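Local coordinates for protein superoxide dismutase [Mn/Fe] (Aeropyrum pernix, PDB 3AK3) that probably catalyses the dismutation of superoxide to dioxygen and hydrogen peroxide at an iron or manganese ion, here iron, at residues I77-F82 and V163-E168. Residues are numbered along the deposited sequence; the frame is centred on the assembly and turned at random.
Sequences IMHTIF and VIDVWE. With FE (Fe (III) ion), chain G.
His-79 and Asp-165 meet at the iron(III) ion, which NE2 of His-79 binds at 2.2 Å and OD2 of Asp-165 at 2.0 Å. Imidazole and carboxylate stand almost perpendicular, their planes 82° apart. His-31, His-169 and two waters complete the coordination. The other carboxylate oxygen, OD1, takes a weak hydrogen bond from water 1, itself a ligand, and is met from above the carboxylate plane by the backbone N of Trp-167 (3.0 Å), closing an Asx turn that probably helps hold the carboxylate in place. The other ring nitrogen of His-79, ND1, is hydrogen-bonded to Gly-75 O, which helps fix the ring's rotation. This is the metal site of the iron/manganese superoxide dismutases, built where the end of helix 62-82 in the alpha-hairpin domain meets strand 159-165, outermost within the chain in the C-terminal domain's three-stranded antiparallel sheet. Behind it, Phe-82, with CG anti to its own N (chi1 -173°), lays its ring against the strand: in a CH-pi contact, CB of Asp-165 sits over one face, 3.9 Å from the centroid, while Val-163 O lies at the ring edge, 3.4 Å from CD1. A leucine at Phe-82 would probably lose the ring face that CB of Asp-165 rests on and let the metal-binding carboxylate shift. Further out, CG2 of Val-163 packs on CB of Phe-82 (3.9 Å) and CG2 of Ile-81.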
loop_
_atom_site.group_PDB
_atom_site.type_symbol
_atom_site.label_atom_id
_atom_site.label_comp_id
_atom_site.label_asym_id
_atom_site.label_seq_id
_atom_site.Cartn_x
_atom_site.Cartn_y
_atom_site.Cartn_z
ATOM N N ILE B 77 16.290 9.984 -0.622
ATOM C CA ILE B 77 16.720 10.145 -2.004
ATOM C C ILE B 77 15.773 11.042 -2.800
ATOM O O ILE B 77 16.219 11.814 -3.657
ATOM C CB ILE B 77 17.009 8.800 -2.720
ATOM C CG1 ILE B 77 17.766 9.071 -4.030
ATOM C CG2 ILE B 77 15.722 7.995 -2.954
ATOM C CD1 ILE B 77 18.233 7.827 -4.730
ATOM N N MET B 78 14.471 10.956 -2.511
ATOM C CA MET B 78 13.500 11.781 -3.229
ATOM C C MET B 78 13.727 13.272 -2.958
ATOM O O MET B 78 13.704 14.081 -3.903
ATOM C CB MET B 78 12.056 11.371 -2.908
ATOM C CG MET B 78 11.691 9.967 -3.391
ATOM S SD MET B 78 11.696 9.723 -5.176
ATOM C CE MET B 78 10.164 10.541 -5.649
ATOM N N HIS B 79 13.977 13.634 -1.693
ATOM C CA HIS B 79 14.266 15.041 -1.363
ATOM C C HIS B 79 15.630 15.472 -1.871
ATOM O O HIS B 79 15.828 16.635 -2.269
ATOM C CB HIS B 79 14.069 15.326 0.117
ATOM C CG HIS B 79 12.638 15.243 0.526
ATOM N ND1 HIS B 79 12.026 14.048 0.833
ATOM C CD2 HIS B 79 11.678 16.192 0.619
ATOM C CE1 HIS B 79 10.755 14.265 1.113
ATOM N NE2 HIS B 79 10.517 15.558 0.987
ATOM N N THR B 80 16.554 14.522 -1.925
ATOM C CA THR B 80 17.876 14.776 -2.499
ATOM C C THR B 80 17.813 15.214 -3.971
ATOM O O THR B 80 18.620 16.037 -4.420
ATOM C CB THR B 80 18.786 13.549 -2.300
ATOM O OG1 THR B 80 19.124 13.461 -0.915
ATOM C CG2 THR B 80 20.069 13.634 -3.140
ATOM N N ILE B 81 16.855 14.669 -4.717
ATOM C CA ILE B 81 16.647 15.048 -6.116
ATOM C C ILE B 81 15.808 16.331 -6.173
ATOM O O ILE B 81 16.095 17.240 -6.965
ATOM C CB ILE B 81 15.972 13.895 -6.909
ATOM C CG1 ILE B 81 16.861 12.644 -6.893
ATOM C CG2 ILE B 81 15.572 14.323 -8.341
ATOM C CD1 ILE B 81 16.080 11.357 -7.175
ATOM N N PHE B 82 14.793 16.402 -5.310
ATOM C CA PHE B 82 13.864 17.542 -5.246
ATOM C C PHE B 82 14.554 18.910 -5.138
ATOM O O PHE B 82 14.246 19.821 -5.908
ATOM C CB PHE B 82 12.861 17.329 -4.103
ATOM C CG PHE B 82 11.752 18.357 -4.032
ATOM C CD1 PHE B 82 10.897 18.567 -5.109
ATOM C CD2 PHE B 82 11.517 19.033 -2.849
ATOM C CE1 PHE B 82 9.854 19.502 -5.014
ATOM C CE2 PHE B 82 10.483 19.953 -2.738
ATOM C CZ PHE B 82 9.652 20.187 -3.828
ATOM N N VAL B 163 11.191 15.597 -10.038
ATOM C CA VAL B 163 10.170 15.196 -9.083
ATOM C C VAL B 163 9.527 16.414 -8.451
ATOM O O VAL B 163 10.188 17.453 -8.263
ATOM C CB VAL B 163 10.713 14.224 -7.977
ATOM C CG1 VAL B 163 11.341 12.993 -8.612
ATOM C CG2 VAL B 163 11.692 14.922 -7.005
ATOM N N ILE B 164 8.242 16.281 -8.136
ATOM C CA ILE B 164 7.535 17.303 -7.366
ATOM C C ILE B 164 6.928 16.682 -6.112
ATOM O O ILE B 164 6.183 15.695 -6.176
ATOM C CB ILE B 164 6.459 18.081 -8.185
ATOM C CG1 ILE B 164 5.913 19.239 -7.338
ATOM C CG2 ILE B 164 5.374 17.134 -8.731
ATOM C CD1 ILE B 164 4.737 20.001 -7.948
ATOM N N ASP B 165 7.253 17.260 -4.968
ATOM C CA ASP B 165 6.717 16.805 -3.708
ATOM C C ASP B 165 5.325 17.376 -3.546
ATOM O O ASP B 165 5.144 18.597 -3.520
ATOM C CB ASP B 165 7.657 17.250 -2.582
ATOM C CG ASP B 165 7.295 16.691 -1.221
ATOM O OD1 ASP B 165 6.308 15.939 -1.050
ATOM O OD2 ASP B 165 8.030 17.045 -0.282
ATOM N N VAL B 166 4.331 16.497 -3.488
ATOM C CA VAL B 166 2.971 16.922 -3.197
ATOM C C VAL B 166 2.438 16.373 -1.873
ATOM O O VAL B 166 1.226 16.271 -1.665
ATOM C CB VAL B 166 1.985 16.652 -4.372
ATOM C CG1 VAL B 166 2.324 17.538 -5.572
ATOM C CG2 VAL B 166 1.944 15.154 -4.753
ATOM N N TRP B 167 3.345 16.037 -0.953
ATOM C CA TRP B 167 2.932 15.914 0.447
ATOM C C TRP B 167 2.385 17.254 0.935
ATOM O O TRP B 167 2.800 18.318 0.449
ATOM C CB TRP B 167 4.100 15.531 1.333
ATOM C CG TRP B 167 4.554 14.081 1.241
ATOM C CD1 TRP B 167 5.013 13.415 0.138
ATOM C CD2 TRP B 167 4.644 13.163 2.336
ATOM N NE1 TRP B 167 5.363 12.114 0.482
ATOM C CE2 TRP B 167 5.150 11.945 1.825
ATOM C CE3 TRP B 167 4.348 13.254 3.707
ATOM C CZ2 TRP B 167 5.367 10.821 2.641
ATOM C CZ3 TRP B 167 4.569 12.130 4.520
ATOM C CH2 TRP B 167 5.068 10.934 3.976
ATOM N N GLU B 168 1.463 17.206 1.886
ATOM C CA GLU B 168 0.801 18.421 2.349
ATOM C C GLU B 168 1.803 19.414 2.927
ATOM O O GLU B 168 1.679 20.613 2.703
ATOM C CB GLU B 168 -0.320 18.087 3.322
ATOM C CG GLU B 168 -1.426 17.278 2.642
ATOM C CD GLU B 168 -2.551 16.885 3.568
ATOM O OE1 GLU B 168 -2.292 16.532 4.743
ATOM O OE2 GLU B 168 -3.706 16.920 3.096
HETATM FE FE FE G . 8.576 16.403 1.537
HETATM O O HOH W 1 7.611 14.590 1.250
HETATM O O HOH W 2 9.318 15.617 3.517
#